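Local coordinates for protein MJ1225 (Methanocaldococcus jannaschii, PDB 3KH5) that binds AMP and ADP through its CBS domains and, as a putative archaeal homologue of the gamma subunit of AMPK, probably senses cellular energy state, at residues 37-51 with 116-130. Sequence-based numbering, arbitrary orientation.
With ADP (adenosine-5'-diphosphate), chain D; ADP (adenosine-5'-diphosphate), chain B.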
loop_
_atom_site.group_PDB
_atom_site.type_symbol
_atom_site.label_atom_id
_atom_site.label_comp_id
_atom_site.label_asym_id
_atom_site.label_seq_id
_atom_site.Cartn_x
_atom_site.Cartn_y
_atom_site.Cartn_z
ATOM N N ARG A 37 -2.165 -6.675 -1.363
ATOM C CA ARG A 37 -0.983 -7.344 -0.799
ATOM C C ARG A 37 -1.103 -8.852 -0.998
ATOM O O ARG A 37 -1.933 -9.505 -0.360
ATOM C CB ARG A 37 -0.837 -7.013 0.693
ATOM C CG ARG A 37 0.341 -7.694 1.409
ATOM C CD ARG A 37 0.261 -7.536 2.939
ATOM N NE ARG A 37 -0.021 -6.156 3.330
ATOM C CZ ARG A 37 0.900 -5.229 3.579
ATOM N NH1 ARG A 37 2.195 -5.521 3.506
ATOM N NH2 ARG A 37 0.519 -3.999 3.912
ATOM N N LEU A 38 -0.278 -9.402 -1.889
ATOM C CA LEU A 38 -0.378 -10.819 -2.248
ATOM C C LEU A 38 0.866 -11.649 -1.919
ATOM O O LEU A 38 1.912 -11.477 -2.568
ATOM C CB LEU A 38 -0.710 -10.981 -3.740
ATOM C CG LEU A 38 -1.938 -10.301 -4.356
ATOM C CD1 LEU A 38 -1.985 -10.564 -5.855
ATOM C CD2 LEU A 38 -3.229 -10.758 -3.695
ATOM N N PRO A 39 0.759 -12.562 -0.923
ATOM C CA PRO A 39 1.807 -13.559 -0.698
ATOM C C PRO A 39 2.014 -14.417 -1.935
ATOM O O PRO A 39 1.052 -14.776 -2.623
ATOM C CB PRO A 39 1.244 -14.418 0.442
ATOM C CG PRO A 39 0.320 -13.521 1.162
ATOM C CD PRO A 39 -0.304 -12.663 0.097
ATOM N N VAL A 40 3.277 -14.708 -2.216
ATOM C CA VAL A 40 3.639 -15.608 -3.289
ATOM C C VAL A 40 4.040 -16.925 -2.624
ATOM O O VAL A 40 4.906 -16.958 -1.741
ATOM C CB VAL A 40 4.752 -15.018 -4.187
ATOM C CG1 VAL A 40 5.013 -15.922 -5.381
ATOM C CG2 VAL A 40 4.362 -13.620 -4.676
ATOM N N VAL A 41 3.363 -17.999 -3.020
ATOM C CA VAL A 41 3.555 -19.312 -2.407
ATOM C C VAL A 41 3.872 -20.385 -3.459
ATOM O O VAL A 41 3.512 -20.231 -4.628
ATOM C CB VAL A 41 2.306 -19.746 -1.583
ATOM C CG1 VAL A 41 2.033 -18.787 -0.426
ATOM C CG2 VAL A 41 1.067 -19.927 -2.473
ATOM N N ASN A 42 4.540 -21.463 -3.053
ATOM C CA ASN A 42 4.672 -22.642 -3.918
ATOM C C ASN A 42 3.325 -23.348 -4.079
ATOM O O ASN A 42 2.523 -23.366 -3.140
ATOM C CB ASN A 42 5.684 -23.633 -3.347
ATOM C CG ASN A 42 7.081 -23.064 -3.254
ATOM O OD1 ASN A 42 7.800 -23.318 -2.287
ATOM N ND2 ASN A 42 7.479 -22.291 -4.258
ATOM N N ALA A 43 3.094 -23.957 -5.248
ATOM C CA ALA A 43 1.755 -24.516 -5.571
ATOM C C ALA A 43 1.235 -25.847 -4.943
ATOM O O ALA A 43 0.038 -25.926 -4.649
ATOM C CB ALA A 43 1.568 -24.555 -7.106
ATOM N N GLY A 44 2.049 -26.870 -4.685
ATOM C CA GLY A 44 3.426 -26.804 -4.261
ATOM C C GLY A 44 3.234 -27.341 -2.850
ATOM O O GLY A 44 2.393 -28.236 -2.619
ATOM N N ASN A 45 3.970 -26.769 -1.903
ATOM C CA ASN A 45 3.805 -27.061 -0.474
ATOM C C ASN A 45 3.204 -25.891 0.322
ATOM O O ASN A 45 3.170 -25.926 1.557
ATOM C CB ASN A 45 5.162 -27.437 0.121
ATOM C CG ASN A 45 6.293 -26.559 -0.402
ATOM O OD1 ASN A 45 7.409 -27.032 -0.613
ATOM N ND2 ASN A 45 6.007 -25.280 -0.628
ATOM N N ASN A 46 2.749 -24.859 -0.391
ATOM C CA ASN A 46 2.174 -23.647 0.212
ATOM C C ASN A 46 3.165 -22.812 1.031
ATOM O O ASN A 46 2.756 -21.993 1.858
ATOM C CB ASN A 46 0.923 -23.981 1.049
ATOM C CG ASN A 46 -0.183 -22.949 0.875
ATOM O OD1 ASN A 46 -0.380 -22.409 -0.217
ATOM N ND2 ASN A 46 -0.926 -22.683 1.947
ATOM N N LYS A 47 4.459 -23.009 0.800
ATOM C CA LYS A 47 5.473 -22.223 1.494
ATOM C C LYS A 47 5.552 -20.814 0.925
ATOM O O LYS A 47 5.522 -20.628 -0.293
ATOM C CB LYS A 47 6.842 -22.898 1.417
ATOM C CG LYS A 47 6.966 -24.125 2.302
ATOM C CD LYS A 47 8.266 -24.875 2.059
ATOM C CE LYS A 47 8.265 -26.201 2.810
ATOM N NZ LYS A 47 9.498 -26.999 2.559
ATOM N N VAL A 48 5.651 -19.832 1.818
ATOM C CA VAL A 48 5.809 -18.431 1.427
ATOM C C VAL A 48 7.207 -18.216 0.861
ATOM O O VAL A 48 8.207 -18.397 1.561
ATOM C CB VAL A 48 5.570 -17.464 2.616
ATOM C CG1 VAL A 48 5.810 -16.012 2.195
ATOM C CG2 VAL A 48 4.160 -17.627 3.162
ATOM N N VAL A 49 7.269 -17.848 -0.414
ATOM C CA VAL A 49 8.547 -17.603 -1.075
ATOM C C VAL A 49 8.681 -16.155 -1.536
ATOM O O VAL A 49 9.733 -15.757 -2.036
ATOM C CB VAL A 49 8.799 -18.575 -2.269
ATOM C CG1 VAL A 49 8.835 -20.030 -1.798
ATOM C CG2 VAL A 49 7.761 -18.376 -3.379
ATOM N N GLY A 50 7.626 -15.366 -1.368
ATOM C CA GLY A 50 7.662 -13.967 -1.792
ATOM C C GLY A 50 6.400 -13.221 -1.418
ATOM O O GLY A 50 5.487 -13.795 -0.823
ATOM N N ILE A 51 6.362 -11.935 -1.756
ATOM C CA ILE A 51 5.182 -11.095 -1.562
ATOM C C ILE A 51 5.203 -9.982 -2.614
ATOM O O ILE A 51 6.274 -9.502 -2.994
ATOM C CB ILE A 51 5.105 -10.532 -0.110
ATOM C CG1 ILE A 51 3.741 -9.881 0.167
ATOM C CG2 ILE A 51 6.277 -9.584 0.191
ATOM C CD1 ILE A 51 3.385 -9.789 1.648
ATOM N N GLY A 116 3.319 -3.154 6.707
ATOM C CA GLY A 116 1.954 -2.946 7.177
ATOM C C GLY A 116 1.152 -4.230 7.267
ATOM O O GLY A 116 0.018 -4.220 7.739
ATOM N N GLY A 117 1.741 -5.332 6.810
ATOM C CA GLY A 117 1.059 -6.629 6.781
ATOM C C GLY A 117 2.099 -7.727 6.714
ATOM O O GLY A 117 3.144 -7.558 6.080
ATOM N N ALA A 118 1.825 -8.848 7.374
ATOM C CA ALA A 118 2.782 -9.954 7.438
ATOM C C ALA A 118 2.095 -11.313 7.360
ATOM O O ALA A 118 1.148 -11.566 8.111
ATOM C CB ALA A 118 3.623 -9.857 8.713
ATOM N N PRO A 119 2.567 -12.193 6.455
ATOM C CA PRO A 119 2.079 -13.567 6.432
ATOM C C PRO A 119 2.346 -14.256 7.770
ATOM O O PRO A 119 3.391 -14.031 8.389
ATOM C CB PRO A 119 2.918 -14.217 5.325
ATOM C CG PRO A 119 3.323 -13.088 4.447
ATOM C CD PRO A 119 3.569 -11.957 5.398
ATOM N N ILE A 120 1.390 -15.054 8.227
ATOM C CA ILE A 120 1.595 -15.882 9.407
ATOM C C ILE A 120 1.888 -17.282 8.901
ATOM O O ILE A 120 1.120 -17.834 8.106
ATOM C CB ILE A 120 0.371 -15.869 10.345
ATOM C CG1 ILE A 120 0.170 -14.463 10.923
ATOM C CG2 ILE A 120 0.548 -16.869 11.487
ATOM C CD1 ILE A 120 -1.283 -14.122 11.213
ATOM N N VAL A 121 3.014 -17.840 9.334
ATOM C CA VAL A 121 3.466 -19.138 8.837
ATOM C C VAL A 121 3.661 -20.152 9.957
ATOM O O VAL A 121 3.834 -19.786 11.124
ATOM C CB VAL A 121 4.788 -19.035 8.013
ATOM C CG1 VAL A 121 4.635 -18.066 6.846
ATOM C CG2 VAL A 121 5.975 -18.639 8.899
ATOM N N ASN A 122 3.631 -21.432 9.596
ATOM C CA ASN A 122 3.963 -22.474 10.556
ATOM C C ASN A 122 5.461 -22.749 10.552
ATOM O O ASN A 122 6.237 -21.977 9.978
ATOM C CB ASN A 122 3.128 -23.746 10.325
ATOM C CG ASN A 122 3.398 -24.410 8.985
ATOM O OD1 ASN A 122 4.399 -24.136 8.318
ATOM N ND2 ASN A 122 2.501 -25.305 8.586
ATOM N N ASP A 123 5.866 -23.841 11.192
ATOM C CA ASP A 123 7.285 -24.160 11.315
ATOM C C ASP A 123 7.938 -24.559 9.986
ATOM O O ASP A 123 9.162 -24.477 9.854
ATOM C CB ASP A 123 7.529 -25.202 12.417
ATOM C CG ASP A 123 7.646 -24.571 13.811
ATOM O OD1 ASP A 123 7.627 -23.323 13.921
ATOM O OD2 ASP A 123 7.765 -25.328 14.799
ATOM N N GLU A 124 7.124 -24.960 9.004
ATOM C CA GLU A 124 7.633 -25.284 7.665
ATOM C C GLU A 124 7.595 -24.077 6.720
ATOM O O GLU A 124 7.869 -24.218 5.525
ATOM C CB GLU A 124 6.849 -26.440 7.018
ATOM C CG GLU A 124 5.848 -27.170 7.912
ATOM C CD GLU A 124 6.498 -27.982 9.016
ATOM O OE1 GLU A 124 5.899 -28.070 10.108
ATOM O OE2 GLU A 124 7.602 -28.529 8.799
ATOM N N ASN A 125 7.253 -22.902 7.253
ATOM C CA ASN A 125 7.087 -21.678 6.453
ATOM C C ASN A 125 5.876 -21.733 5.508
ATOM O O ASN A 125 5.781 -20.963 4.547
ATOM C CB ASN A 125 8.381 -21.331 5.693
ATOM C CG ASN A 125 8.410 -19.892 5.199
ATOM O OD1 ASN A 125 8.208 -18.950 5.969
ATOM N ND2 ASN A 125 8.677 -19.717 3.910
ATOM N N GLN A 126 4.950 -22.648 5.800
ATOM C CA GLN A 126 3.703 -22.776 5.048
ATOM C C GLN A 126 2.753 -21.667 5.475
ATOM O O GLN A 126 2.679 -21.335 6.660
ATOM C CB GLN A 126 3.055 -24.145 5.297
ATOM C CG GLN A 126 3.790 -25.338 4.686
ATOM C CD GLN A 126 3.099 -26.667 4.976
ATOM O OE1 GLN A 126 2.982 -27.083 6.129
ATOM N NE2 GLN A 126 2.643 -27.342 3.922
ATOM N N LEU A 127 2.030 -21.098 4.516
ATOM C CA LEU A 127 1.104 -20.012 4.814
ATOM C C LEU A 127 -0.069 -20.503 5.659
ATOM O O LEU A 127 -0.750 -21.464 5.294
ATOM C CB LEU A 127 0.596 -19.354 3.529
ATOM C CG LEU A 127 -0.285 -18.115 3.722
ATOM C CD1 LEU A 127 0.529 -16.934 4.238
ATOM C CD2 LEU A 127 -0.979 -17.753 2.427
ATOM N N ILE A 128 -0.288 -19.834 6.788
ATOM C CA ILE A 128 -1.390 -20.146 7.694
ATOM C C ILE A 128 -2.470 -19.072 7.580
ATOM O O ILE A 128 -3.647 -19.380 7.365
ATOM C CB ILE A 128 -0.886 -20.285 9.167
ATOM C CG1 ILE A 128 -0.059 -21.573 9.353
ATOM C CG2 ILE A 128 -2.047 -20.241 10.170
ATOM C CD1 ILE A 128 -0.675 -22.841 8.719
ATOM N N SER A 129 -2.050 -17.816 7.715
ATOM C CA SER A 129 -2.940 -16.665 7.630
ATOM C C SER A 129 -2.136 -15.415 7.271
ATOM O O SER A 129 -1.053 -15.510 6.688
ATOM C CB SER A 129 -3.675 -16.465 8.962
ATOM O OG SER A 129 -4.754 -15.556 8.811
ATOM N N LEU A 130 -2.677 -14.252 7.627
ATOM C CA LEU A 130 -2.030 -12.961 7.418
ATOM C C LEU A 130 -2.648 -11.952 8.376
ATOM O O LEU A 130 -3.858 -11.966 8.610
ATOM C CB LEU A 130 -2.210 -12.482 5.975
ATOM C CG LEU A 130 -1.549 -11.149 5.598
ATOM C CD1 LEU A 130 -0.363 -11.384 4.672
ATOM C CD2 LEU A 130 -2.568 -10.265 4.910
HETATM P PB ADP D . 3.444 -1.829 3.466
HETATM O O1B ADP D . 4.084 -0.656 4.126
HETATM O O2B ADP D . 1.858 -1.574 3.203
HETATM O O3B ADP D . 3.528 -3.199 4.324
HETATM P PA ADP D . 3.579 -1.391 0.856
HETATM O O1A ADP D . 4.180 -0.117 0.400
HETATM O O2A ADP D . 2.802 -2.266 -0.279
HETATM O O3A ADP D . 4.117 -2.227 2.090
HETATM O "O5'" ADP D . 4.892 -2.121 0.172
HETATM C "C5'" ADP D . 6.253 -1.589 0.193
HETATM C "C4'" ADP D . 7.319 -2.686 -0.114
HETATM O "O4'" ADP D . 7.408 -3.560 1.056
HETATM C "C3'" ADP D . 7.011 -3.591 -1.326
HETATM O "O3'" ADP D . 8.229 -3.843 -2.038
HETATM C "C2'" ADP D . 6.473 -4.871 -0.679
HETATM O "O2'" ADP D . 6.718 -6.034 -1.486
HETATM C "C1'" ADP D . 7.290 -4.932 0.606
HETATM N N9 ADP D . 6.587 -5.728 1.655
HETATM C C8 ADP D . 5.324 -5.625 2.086
HETATM N N7 ADP D . 5.108 -6.535 3.045
HETATM C C5 ADP D . 6.238 -7.213 3.219
HETATM C C6 ADP D . 6.632 -8.254 4.050
HETATM N N6 ADP D . 5.782 -8.794 4.918
HETATM N N1 ADP D . 7.894 -8.709 3.958
HETATM C C2 ADP D . 8.761 -8.187 3.098
HETATM N N3 ADP D . 8.416 -7.193 2.294
HETATM C C4 ADP D . 7.171 -6.696 2.337
HETATM P PB ADP B . -3.189 -4.102 2.168
HETATM O O1B ADP B . -4.181 -4.715 1.254
HETATM O O2B ADP B . -3.121 -2.491 1.985
HETATM O O3B ADP B . -1.691 -4.590 1.884
HETATM P PA ADP B . -4.599 -3.469 4.467
HETATM O O1A ADP B . -5.556 -2.699 3.610
HETATM O O2A ADP B . -5.077 -4.009 5.942
HETATM O O3A ADP B . -3.477 -4.401 3.723
HETATM O "O5'" ADP B . -5.462 -4.813 4.049
HETATM C "C5'" ADP B . -6.848 -4.834 3.580
HETATM C "C4'" ADP B . -7.748 -5.804 4.405
HETATM O "O4'" ADP B . -7.966 -7.105 3.770
HETATM C "C3'" ADP B . -7.075 -6.064 5.755
HETATM O "O3'" ADP B . -8.029 -5.912 6.826
HETATM C "C2'" ADP B . -6.545 -7.494 5.690
HETATM O "O2'" ADP B . -7.013 -8.173 6.857
HETATM C "C1'" ADP B . -7.161 -8.134 4.432
HETATM N N9 ADP B . -6.195 -8.694 3.402
HETATM C C8 ADP B . -5.116 -8.082 2.903
HETATM N N7 ADP B . -4.520 -8.876 2.010
HETATM C C5 ADP B . -5.222 -10.003 1.929
HETATM C C6 ADP B . -5.093 -11.177 1.184
HETATM N N6 ADP B . -4.085 -11.332 0.328
HETATM N N1 ADP B . -6.004 -12.155 1.345
HETATM C C2 ADP B . -7.012 -12.015 2.199
HETATM N N3 ADP B . -7.161 -10.908 2.920
HETATM C C4 ADP B . -6.286 -9.889 2.813
#
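Arg37 reaches across to Gly116 and Gly117, its guanidinium lying with one face over Gly117 N, 3.1 Å from the plane. This is the nucleotide end of an interface between two beta hairpins of neighbouring CBS repeats, whose polar groups sort themselves to its two ends. CG stands anti to the backbone N (chi1 178°) and a bend at chi3 turns the group toward the beta-phosphate of one ADP: NH1 donates to O3B at 2.8 Å, and NH2 is shared between O2B and O3B. The backbones read the adenines, since Gly117 O accepts from N6 of that same nucleotide and Arg37 O from N6 of the second ADP, the latter at 2.9 Å. A leucine in place of Arg37 would probably cost the beta-phosphate of the first ADP three bonds and their charge, and Gly117 N the flat group over it.

Between the ends the filling is apolar. Pro39 and Pro119 face each other, Leu130 CD1 lies against Pro39, and Val48 CG2 touches both Val121 CG1 (3.7 Å) and Leu127 CD1.

At the turns, hydrogen bonds resume around the single bridge of Lys47 and Gln126. Leu127 N donates to Asn46 O, and Val48 N to Asn125 O at 3.0 Å, while Gln126 NE2 donates nearly straight (165°) to Asn45 O, which lies in the plane of the amide. Gln126 OE1 is taken by Asn122 ND2; at Asn122 OD1, Glu124 N closes an Asx turn and Gln126 N arrives from the opposite face. The whole is the pseudo-twofold hairpin pairing of a CBS tandem, or Bateman module, with its nucleotide sites in the cleft.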